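Local coordinates for protein guanidinopropionase (Pseudomonas aeruginosa, PDB 3NIQ) that hydrolyses 3-guanidinopropanoate to beta-alanine and urea, using two manganese ions in each subunit of a homohexamer, at residues 16-25 and 61-69; 219-227 and 264-275. All coordinates share one frame; numbering follows the deposited sequence.

Interaction 1: residues 16-25 and 61-69; sequences RFAGIPTFMR and VRNLSSLMR
Arg62 is laid along one face of the Phe23 ring, overlapping it with both its aliphatic stem and its charged end. Its CG stands over the middle of the ring, 3.5 Å from the centroid and 15° off the normal, a CH-pi contact. Farther out the guanidinium stacks on the same ring, centres 4.2 Å apart and planes inclined by 29°. The chain runs extended from CG to NE, which spreads it across the ring as far as CE2. Salt bridges from NE to Asp87 and from NH1 to Asp90 hold the guanidinium, and Asp87 also accepts from the backbone N of Phe23. At the ring edge, Val61 CG1 approaches Phe23 CE1 to 3.8 Å.

In this arginase-family alpha/beta fold, the contact fixes the loop ahead of strand 37-42 against helix 57-64 and the residues that follow it, with Met303 of helix 294-317 touching both Phe23 and Met24. Ser65 OG receives Met24 N at 2.8 Å (N-H...O 162°) and donates to Arg62 O; the hydroxyl thus accepts from the loop and donates within its own segment, which restricts its rotation. One water donates to Thr22 O and Arg62 O and accepts from Ser66 OG; a second donates to Met24 O and Met68 O. Beyond them, Met24 SD lies 3.8 Å from Met68 CG.

Arg16 reaches along its extended chain to donate a hydrogen bond from NH1 to Ser66 O (3.1 Å), which lies near the guanidinium plane. Arg69 CG packs 3.2 Å from Arg16 NH2, while the charged end of Arg69 turns to Glu256 and Ser191 of a third subunit.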
loop_
_atom_site.group_PDB
_atom_site.type_symbol
_atom_site.label_atom_id
_atom_site.label_comp_id
_atom_site.label_asym_id
_atom_site.label_seq_id
_atom_site.Cartn_x
_atom_site.Cartn_y
_atom_site.Cartn_z
ATOM N N ARG A 16 19.519 -1.441 14.928
ATOM C CA ARG A 16 19.116 -0.227 14.217
ATOM C C ARG A 16 17.610 0.050 14.245
ATOM O O ARG A 16 17.166 1.146 13.894
ATOM C CB ARG A 16 19.623 -0.281 12.770
ATOM C CG ARG A 16 21.124 -0.275 12.692
ATOM C CD ARG A 16 21.637 -0.413 11.263
ATOM N NE ARG A 16 23.102 -0.361 11.247
ATOM C CZ ARG A 16 23.843 0.728 11.497
ATOM N NH1 ARG A 16 23.292 1.914 11.785
ATOM N NH2 ARG A 16 25.164 0.634 11.455
ATOM N N PHE A 17 16.821 -0.935 14.660
ATOM C CA PHE A 17 15.372 -0.752 14.682
ATOM C C PHE A 17 14.933 -0.230 16.040
ATOM O O PHE A 17 13.760 0.067 16.251
ATOM C CB PHE A 17 14.644 -2.062 14.330
ATOM C CG PHE A 17 15.152 -3.266 15.072
ATOM C CD1 PHE A 17 14.836 -3.457 16.414
ATOM C CD2 PHE A 17 15.943 -4.220 14.422
ATOM C CE1 PHE A 17 15.302 -4.581 17.124
ATOM C CE2 PHE A 17 16.413 -5.338 15.111
ATOM C CZ PHE A 17 16.094 -5.526 16.466
ATOM N N ALA A 18 15.900 -0.135 16.952
ATOM C CA ALA A 18 15.659 0.221 18.350
ATOM C C ALA A 18 16.304 1.565 18.687
ATOM O O ALA A 18 17.123 2.087 17.923
ATOM C CB ALA A 18 16.219 -0.859 19.252
ATOM N N GLY A 19 15.936 2.119 19.837
ATOM C CA GLY A 19 16.431 3.412 20.260
ATOM C C GLY A 19 15.549 4.544 19.753
ATOM O O GLY A 19 14.848 4.403 18.745
ATOM N N ILE A 20 15.590 5.674 20.444
ATOM C CA ILE A 20 14.769 6.828 20.059
ATOM C C ILE A 20 15.266 7.342 18.703
ATOM O O ILE A 20 16.462 7.461 18.494
ATOM C CB ILE A 20 14.753 7.903 21.174
ATOM C CG1 ILE A 20 14.126 7.293 22.439
ATOM C CG2 ILE A 20 13.969 9.167 20.732
ATOM C CD1 ILE A 20 14.428 8.037 23.725
ATOM N N PRO A 21 14.347 7.544 17.747
ATOM C CA PRO A 21 14.809 7.843 16.386
ATOM C C PRO A 21 15.178 9.316 16.127
ATOM O O PRO A 21 14.397 10.062 15.539
ATOM C CB PRO A 21 13.633 7.394 15.503
ATOM C CG PRO A 21 12.423 7.540 16.371
ATOM C CD PRO A 21 12.902 7.235 17.791
ATOM N N THR A 22 16.379 9.711 16.537
ATOM C CA THR A 22 16.926 11.021 16.172
ATOM C C THR A 22 17.714 10.902 14.861
ATOM O O THR A 22 18.066 9.801 14.449
ATOM C CB THR A 22 17.918 11.496 17.242
ATOM O OG1 THR A 22 18.858 10.450 17.475
ATOM C CG2 THR A 22 17.219 11.822 18.550
ATOM N N PHE A 23 18.037 12.030 14.219
ATOM C CA PHE A 23 18.843 11.960 13.003
ATOM C C PHE A 23 20.121 11.175 13.275
ATOM O O PHE A 23 20.853 11.491 14.213
ATOM C CB PHE A 23 19.207 13.359 12.498
ATOM C CG PHE A 23 18.081 14.068 11.823
ATOM C CD1 PHE A 23 17.423 13.478 10.731
ATOM C CD2 PHE A 23 17.687 15.339 12.254
ATOM C CE1 PHE A 23 16.366 14.144 10.087
ATOM C CE2 PHE A 23 16.659 16.020 11.603
ATOM C CZ PHE A 23 15.981 15.399 10.522
ATOM N N MET A 24 20.367 10.151 12.455
ATOM C CA MET A 24 21.568 9.310 12.539
ATOM C C MET A 24 21.723 8.674 13.931
ATOM O O MET A 24 22.814 8.261 14.288
ATOM C CB MET A 24 22.833 10.116 12.183
ATOM C CG MET A 24 22.713 11.012 10.931
ATOM S SD MET A 24 22.417 10.066 9.441
ATOM C CE MET A 24 22.296 11.401 8.217
ATOM N N ARG A 25 20.634 8.636 14.711
ATOM C CA ARG A 25 20.652 8.149 16.110
ATOM C C ARG A 25 21.703 8.846 16.962
ATOM O O ARG A 25 22.344 8.230 17.825
ATOM C CB ARG A 25 20.838 6.618 16.170
ATOM C CG ARG A 25 19.776 5.843 15.353
ATOM C CD ARG A 25 19.546 4.438 15.894
ATOM N NE ARG A 25 20.718 3.590 15.700
ATOM C CZ ARG A 25 20.884 2.406 16.289
ATOM N NH1 ARG A 25 19.953 1.920 17.109
ATOM N NH2 ARG A 25 21.977 1.706 16.059
ATOM N N VAL A 61 12.404 10.889 7.743
ATOM C CA VAL A 61 13.861 10.876 7.489
ATOM C C VAL A 61 14.653 10.546 8.783
ATOM O O VAL A 61 15.648 9.818 8.736
ATOM C CB VAL A 61 14.364 12.201 6.820
ATOM C CG1 VAL A 61 15.896 12.258 6.788
ATOM C CG2 VAL A 61 13.826 12.299 5.386
ATOM N N ARG A 62 14.223 11.069 9.933
ATOM C CA ARG A 62 14.881 10.694 11.194
ATOM C C ARG A 62 14.802 9.187 11.348
ATOM O O ARG A 62 15.789 8.524 11.639
ATOM C CB ARG A 62 14.210 11.338 12.423
ATOM C CG ARG A 62 14.563 12.809 12.651
ATOM C CD ARG A 62 14.130 13.297 14.038
ATOM N NE ARG A 62 14.718 14.596 14.372
ATOM C CZ ARG A 62 14.168 15.779 14.085
ATOM N NH1 ARG A 62 13.003 15.840 13.443
ATOM N NH2 ARG A 62 14.781 16.906 14.446
ATOM N N ASN A 63 13.606 8.665 11.132
ATOM C CA ASN A 63 13.354 7.246 11.281
ATOM C C ASN A 63 14.256 6.363 10.430
ATOM O O ASN A 63 14.945 5.479 10.948
ATOM C CB ASN A 63 11.905 6.977 10.944
ATOM C CG ASN A 63 11.422 5.706 11.556
ATOM O OD1 ASN A 63 11.728 4.616 11.077
ATOM N ND2 ASN A 63 10.696 5.834 12.665
ATOM N N LEU A 64 14.255 6.619 9.121
ATOM C CA LEU A 64 15.068 5.858 8.186
ATOM C C LEU A 64 16.564 6.109 8.321
ATOM O O LEU A 64 17.371 5.245 7.945
ATOM C CB LEU A 64 14.622 6.125 6.737
ATOM C CG LEU A 64 13.504 5.206 6.239
ATOM C CD1 LEU A 64 13.969 3.704 6.182
ATOM C CD2 LEU A 64 12.215 5.315 7.036
ATOM N N SER A 65 16.938 7.273 8.855
ATOM C CA SER A 65 18.370 7.575 9.059
ATOM C C SER A 65 19.048 6.609 10.051
ATOM O O SER A 65 20.267 6.588 10.160
ATOM C CB SER A 65 18.587 9.034 9.488
ATOM O OG SER A 65 18.262 9.223 10.857
ATOM N N SER A 66 18.250 5.811 10.766
ATOM C CA SER A 66 18.774 4.708 11.584
ATOM C C SER A 66 19.605 3.719 10.777
ATOM O O SER A 66 20.402 2.982 11.350
ATOM C CB SER A 66 17.605 3.935 12.207
ATOM O OG SER A 66 17.161 4.643 13.329
ATOM N N LEU A 67 19.412 3.684 9.456
ATOM C CA LEU A 67 20.141 2.710 8.621
ATOM C C LEU A 67 21.536 3.182 8.242
ATOM O O LEU A 67 22.340 2.390 7.724
ATOM C CB LEU A 67 19.354 2.374 7.345
ATOM C CG LEU A 67 17.900 1.925 7.495
ATOM C CD1 LEU A 67 17.359 1.388 6.178
ATOM C CD2 LEU A 67 17.784 0.858 8.588
ATOM N N MET A 68 21.819 4.465 8.485
ATOM C CA MET A 68 23.122 5.032 8.130
ATOM C C MET A 68 24.196 4.574 9.105
ATOM O O MET A 68 23.935 4.425 10.308
ATOM C CB MET A 68 23.069 6.550 8.112
ATOM C CG MET A 68 22.098 7.156 7.057
ATOM S SD MET A 68 22.618 6.737 5.390
ATOM C CE MET A 68 21.564 5.340 4.968
ATOM N N ARG A 69 25.403 4.362 8.582
ATOM C CA ARG A 69 26.520 3.911 9.409
ATOM C C ARG A 69 27.504 5.067 9.668
ATOM O O ARG A 69 27.206 6.229 9.348
ATOM C CB ARG A 69 27.160 2.657 8.783
ATOM C CG ARG A 69 26.115 1.548 8.565
ATOM C CD ARG A 69 26.689 0.184 8.180
ATOM N NE ARG A 69 25.628 -0.767 7.799
ATOM C CZ ARG A 69 25.031 -0.770 6.603
ATOM N NH1 ARG A 69 25.394 0.120 5.678
ATOM N NH2 ARG A 69 24.083 -1.668 6.313
HETATM O O HOH W 1 16.855 7.158 13.848
HETATM O O HOH W 2 24.484 6.499 12.424
#

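Interaction 2: residues 219-227 and 264-275; sequences VEATLAEAR and QAQQLVRGLRGL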
loop_
_atom_site.group_PDB
_atom_site.type_symbol
_atom_site.label_atom_id
_atom_site.label_comp_id
_atom_site.label_asym_id
_atom_site.label_seq_id
_atom_site.Cartn_x
_atom_site.Cartn_y
_atom_site.Cartn_z
ATOM N N VAL A 219 27.784 12.769 -15.995
ATOM C CA VAL A 219 28.051 13.180 -14.612
ATOM C C VAL A 219 29.329 14.004 -14.458
ATOM O O VAL A 219 29.310 15.087 -13.875
ATOM C CB VAL A 219 28.106 11.931 -13.678
ATOM C CG1 VAL A 219 28.673 12.282 -12.290
ATOM C CG2 VAL A 219 26.707 11.314 -13.541
ATOM N N GLU A 220 30.437 13.484 -14.983
ATOM C CA GLU A 220 31.726 14.150 -14.861
ATOM C C GLU A 220 31.737 15.593 -15.381
ATOM O O GLU A 220 32.248 16.487 -14.718
ATOM C CB GLU A 220 32.834 13.315 -15.529
ATOM C CG GLU A 220 34.185 14.042 -15.639
ATOM C CD GLU A 220 35.358 13.091 -15.915
ATOM O OE1 GLU A 220 35.290 11.906 -15.515
ATOM O OE2 GLU A 220 36.357 13.536 -16.518
ATOM N N ALA A 221 31.195 15.813 -16.571
ATOM C CA ALA A 221 31.200 17.137 -17.159
ATOM C C ALA A 221 30.195 18.064 -16.465
ATOM O O ALA A 221 30.445 19.270 -16.304
ATOM C CB ALA A 221 30.932 17.040 -18.664
ATOM N N THR A 222 29.090 17.515 -15.997
ATOM C CA THR A 222 28.113 18.291 -15.263
ATOM C C THR A 222 28.751 18.832 -13.982
ATOM O O THR A 222 28.650 19.966 -13.651
ATOM C CB THR A 222 26.867 17.433 -14.927
ATOM O OG1 THR A 222 26.101 17.221 -16.091
ATOM C CG2 THR A 222 26.018 18.090 -13.953
ATOM N N LEU A 223 29.472 17.977 -13.327
ATOM C CA LEU A 223 30.125 18.300 -12.107
ATOM C C LEU A 223 31.149 19.391 -12.320
ATOM O O LEU A 223 31.209 20.336 -11.580
ATOM C CB LEU A 223 30.800 17.047 -11.632
ATOM C CG LEU A 223 31.648 17.004 -10.407
ATOM C CD1 LEU A 223 30.910 17.313 -9.167
ATOM C CD2 LEU A 223 32.328 15.683 -10.355
ATOM N N ALA A 224 31.897 19.265 -13.398
ATOM C CA ALA A 224 32.904 20.225 -13.733
ATOM C C ALA A 224 32.277 21.593 -13.955
ATOM O O ALA A 224 32.748 22.587 -13.479
ATOM C CB ALA A 224 33.618 19.790 -14.933
ATOM N N GLU A 225 31.171 21.603 -14.639
ATOM C CA GLU A 225 30.456 22.853 -14.885
ATOM C C GLU A 225 29.918 23.415 -13.575
ATOM O O GLU A 225 30.017 24.622 -13.320
ATOM C CB GLU A 225 29.338 22.661 -15.917
ATOM C CG GLU A 225 28.550 23.934 -16.223
ATOM C CD GLU A 225 29.379 24.985 -16.958
ATOM O OE1 GLU A 225 30.596 24.749 -17.190
ATOM O OE2 GLU A 225 28.805 26.049 -17.293
ATOM N N ALA A 226 29.364 22.545 -12.728
ATOM C CA ALA A 226 28.848 23.011 -11.437
ATOM C C ALA A 226 29.952 23.637 -10.587
ATOM O O ALA A 226 29.750 24.694 -9.999
ATOM C CB ALA A 226 28.162 21.883 -10.677
ATOM N N ARG A 227 31.111 22.980 -10.511
ATOM C CA ARG A 227 32.206 23.480 -9.661
ATOM C C ARG A 227 32.784 24.773 -10.224
ATOM O O ARG A 227 33.189 25.659 -9.472
ATOM C CB ARG A 227 33.320 22.446 -9.501
ATOM C CG ARG A 227 32.895 21.191 -8.763
ATOM C CD ARG A 227 34.077 20.245 -8.611
ATOM N NE ARG A 227 35.124 20.845 -7.789
ATOM C CZ ARG A 227 35.326 20.586 -6.496
ATOM N NH1 ARG A 227 34.565 19.716 -5.839
ATOM N NH2 ARG A 227 36.311 21.201 -5.851
ATOM N N GLN A 264 23.226 8.439 -9.673
ATOM C CA GLN A 264 23.705 9.705 -10.239
ATOM C C GLN A 264 23.759 10.835 -9.196
ATOM O O GLN A 264 24.720 11.603 -9.166
ATOM C CB GLN A 264 22.843 10.113 -11.429
ATOM C CG GLN A 264 23.148 9.335 -12.697
ATOM C CD GLN A 264 22.082 9.530 -13.737
ATOM O OE1 GLN A 264 20.935 9.908 -13.433
ATOM N NE2 GLN A 264 22.448 9.285 -14.987
ATOM N N ALA A 265 22.741 10.920 -8.341
ATOM C CA ALA A 265 22.713 11.943 -7.278
ATOM C C ALA A 265 23.863 11.792 -6.281
ATOM O O ALA A 265 24.479 12.784 -5.869
ATOM C CB ALA A 265 21.356 11.952 -6.550
ATOM N N GLN A 266 24.168 10.556 -5.906
ATOM C CA GLN A 266 25.287 10.287 -5.006
ATOM C C GLN A 266 26.602 10.687 -5.669
ATOM O O GLN A 266 27.456 11.308 -5.043
ATOM C CB GLN A 266 25.327 8.808 -4.608
ATOM C CG GLN A 266 24.270 8.390 -3.575
ATOM C CD GLN A 266 24.337 6.902 -3.271
ATOM O OE1 GLN A 266 24.228 6.078 -4.170
ATOM N NE2 GLN A 266 24.506 6.555 -1.994
ATOM N N GLN A 267 26.766 10.329 -6.936
ATOM C CA GLN A 267 28.001 10.670 -7.654
ATOM C C GLN A 267 28.159 12.189 -7.765
ATOM O O GLN A 267 29.247 12.730 -7.586
ATOM C CB GLN A 267 28.017 10.057 -9.060
ATOM C CG GLN A 267 28.022 8.514 -9.074
ATOM C CD GLN A 267 27.804 7.931 -10.478
ATOM O OE1 GLN A 267 27.016 8.453 -11.281
ATOM N NE2 GLN A 267 28.480 6.832 -10.765
ATOM N N LEU A 268 27.071 12.889 -8.057
ATOM C CA LEU A 268 27.182 14.348 -8.197
ATOM C C LEU A 268 27.518 15.007 -6.863
ATOM O O LEU A 268 28.395 15.880 -6.792
ATOM C CB LEU A 268 25.910 14.922 -8.808
ATOM C CG LEU A 268 25.730 14.491 -10.267
ATOM C CD1 LEU A 268 24.290 14.696 -10.707
ATOM C CD2 LEU A 268 26.666 15.300 -11.171
ATOM N N VAL A 269 26.842 14.581 -5.795
ATOM C CA VAL A 269 27.088 15.164 -4.477
ATOM C C VAL A 269 28.523 14.877 -3.987
ATOM O O VAL A 269 29.216 15.772 -3.494
ATOM C CB VAL A 269 26.002 14.729 -3.450
ATOM C CG1 VAL A 269 26.416 15.081 -2.034
ATOM C CG2 VAL A 269 24.702 15.423 -3.789
ATOM N N ARG A 270 28.977 13.641 -4.141
ATOM C CA ARG A 270 30.351 13.287 -3.768
ATOM C C ARG A 270 31.409 14.171 -4.459
ATOM O O ARG A 270 32.403 14.539 -3.852
ATOM C CB ARG A 270 30.616 11.809 -4.073
ATOM C CG ARG A 270 29.931 10.868 -3.064
ATOM C CD ARG A 270 29.792 9.454 -3.625
ATOM N NE ARG A 270 28.920 8.638 -2.789
ATOM C CZ ARG A 270 28.662 7.359 -3.010
ATOM N NH1 ARG A 270 29.238 6.730 -4.021
ATOM N NH2 ARG A 270 27.845 6.695 -2.191
ATOM N N GLY A 271 31.180 14.504 -5.722
ATOM C CA GLY A 271 32.078 15.370 -6.498
ATOM C C GLY A 271 32.095 16.828 -6.052
ATOM O O GLY A 271 32.868 17.645 -6.584
ATOM N N LEU A 272 31.269 17.158 -5.059
ATOM C CA LEU A 272 31.267 18.492 -4.466
ATOM C C LEU A 272 32.291 18.629 -3.335
ATOM O O LEU A 272 32.404 19.687 -2.706
ATOM C CB LEU A 272 29.870 18.862 -3.969
ATOM C CG LEU A 272 28.800 18.915 -5.059
ATOM C CD1 LEU A 272 27.445 19.331 -4.492
ATOM C CD2 LEU A 272 29.195 19.855 -6.169
ATOM N N ARG A 273 33.022 17.547 -3.068
ATOM C CA ARG A 273 33.986 17.538 -1.989
ATOM C C ARG A 273 35.053 18.626 -2.206
ATOM O O ARG A 273 35.474 18.883 -3.345
ATOM C CB ARG A 273 34.661 16.172 -1.912
ATOM C CG ARG A 273 35.496 15.991 -0.660
ATOM C CD ARG A 273 36.366 14.762 -0.780
ATOM N NE ARG A 273 37.050 14.502 0.482
ATOM C CZ ARG A 273 37.686 13.368 0.753
ATOM N NH1 ARG A 273 37.724 12.413 -0.165
ATOM N NH2 ARG A 273 38.281 13.199 1.932
ATOM N N GLY A 274 35.451 19.286 -1.123
ATOM C CA GLY A 274 36.461 20.353 -1.213
ATOM C C GLY A 274 35.924 21.780 -1.330
ATOM O O GLY A 274 36.622 22.737 -1.010
ATOM N N LEU A 275 34.685 21.927 -1.782
ATOM C CA LEU A 275 34.091 23.243 -1.888
ATOM C C LEU A 275 33.905 23.862 -0.511
ATOM O O LEU A 275 33.890 23.160 0.504
ATOM C CB LEU A 275 32.733 23.154 -2.611
ATOM C CG LEU A 275 32.826 22.734 -4.088
ATOM C CD1 LEU A 275 31.458 22.553 -4.698
ATOM C CD2 LEU A 275 33.615 23.713 -4.913
#
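Arg227 NH1 is shared between two backbone carbonyls, Gly271 O and Arg273 O, each 2.8 Å from it. The N-H...O angles are 148° and 161°, and both acceptors lie close to the guanidinium plane, so the pair fixes the rotation of that group. The chain leaves CB with CG anti to the carbonyl carbon and then bends at chi3, which swings NH1 toward the type I and type II beta turns that follow helix 262-270. Leu275 CD2 sits over one guanidinium face, 3.8 Å from Arg227 NH2 and offset toward the rim.

One helical turn earlier, Leu223 pushes CD1 against the backbone of Gly271. Gly271 has no side chain, and the leucine methyl lies directly on its backbone, with Leu223 CD1 only 3.3 Å from Gly271 O. Further toward the N terminus the contact is mainly apolar: Val219 CG1 meets Leu268 CD2 at 3.8 Å, and Thr222 CG2 reaches the same methyl from the next turn at 4.0 Å. Val219 CG2 lies beside Gln267 OE1. Phe214 of helix 211-230 also touches Leu268.

The axes of segments 219-227 and 264-270 run in roughly the same direction, with a closest approach of 9.9 Å and crossing at -39°. Strand 235-240 follows the first helix and touches the second segment through Ala265 and Leu272, an arrangement typical of neighbouring helices packed on the parallel sheet of the arginase alpha/beta fold.

How the interactions relate
From the N terminus, residues 16-25 come first, and interaction 1 closes a loop when the chain, having formed strand 37-42, returns through helix 57-64 to residues 61-69. The chain then runs through most of the parallel sheet before helix 211-230 opens interaction 2, which closes at 264-275 after strand 235-240. The two loops are in series, neither nesting nor crossing. Their centres lie 27 Å apart and their nearest atoms about 8 Å apart, without touching. Interaction 1 ties the N-terminal loop to an early helix, and interaction 2 joins two later helices. Helix 294-317 touches residues of both, and both reach the third subunit.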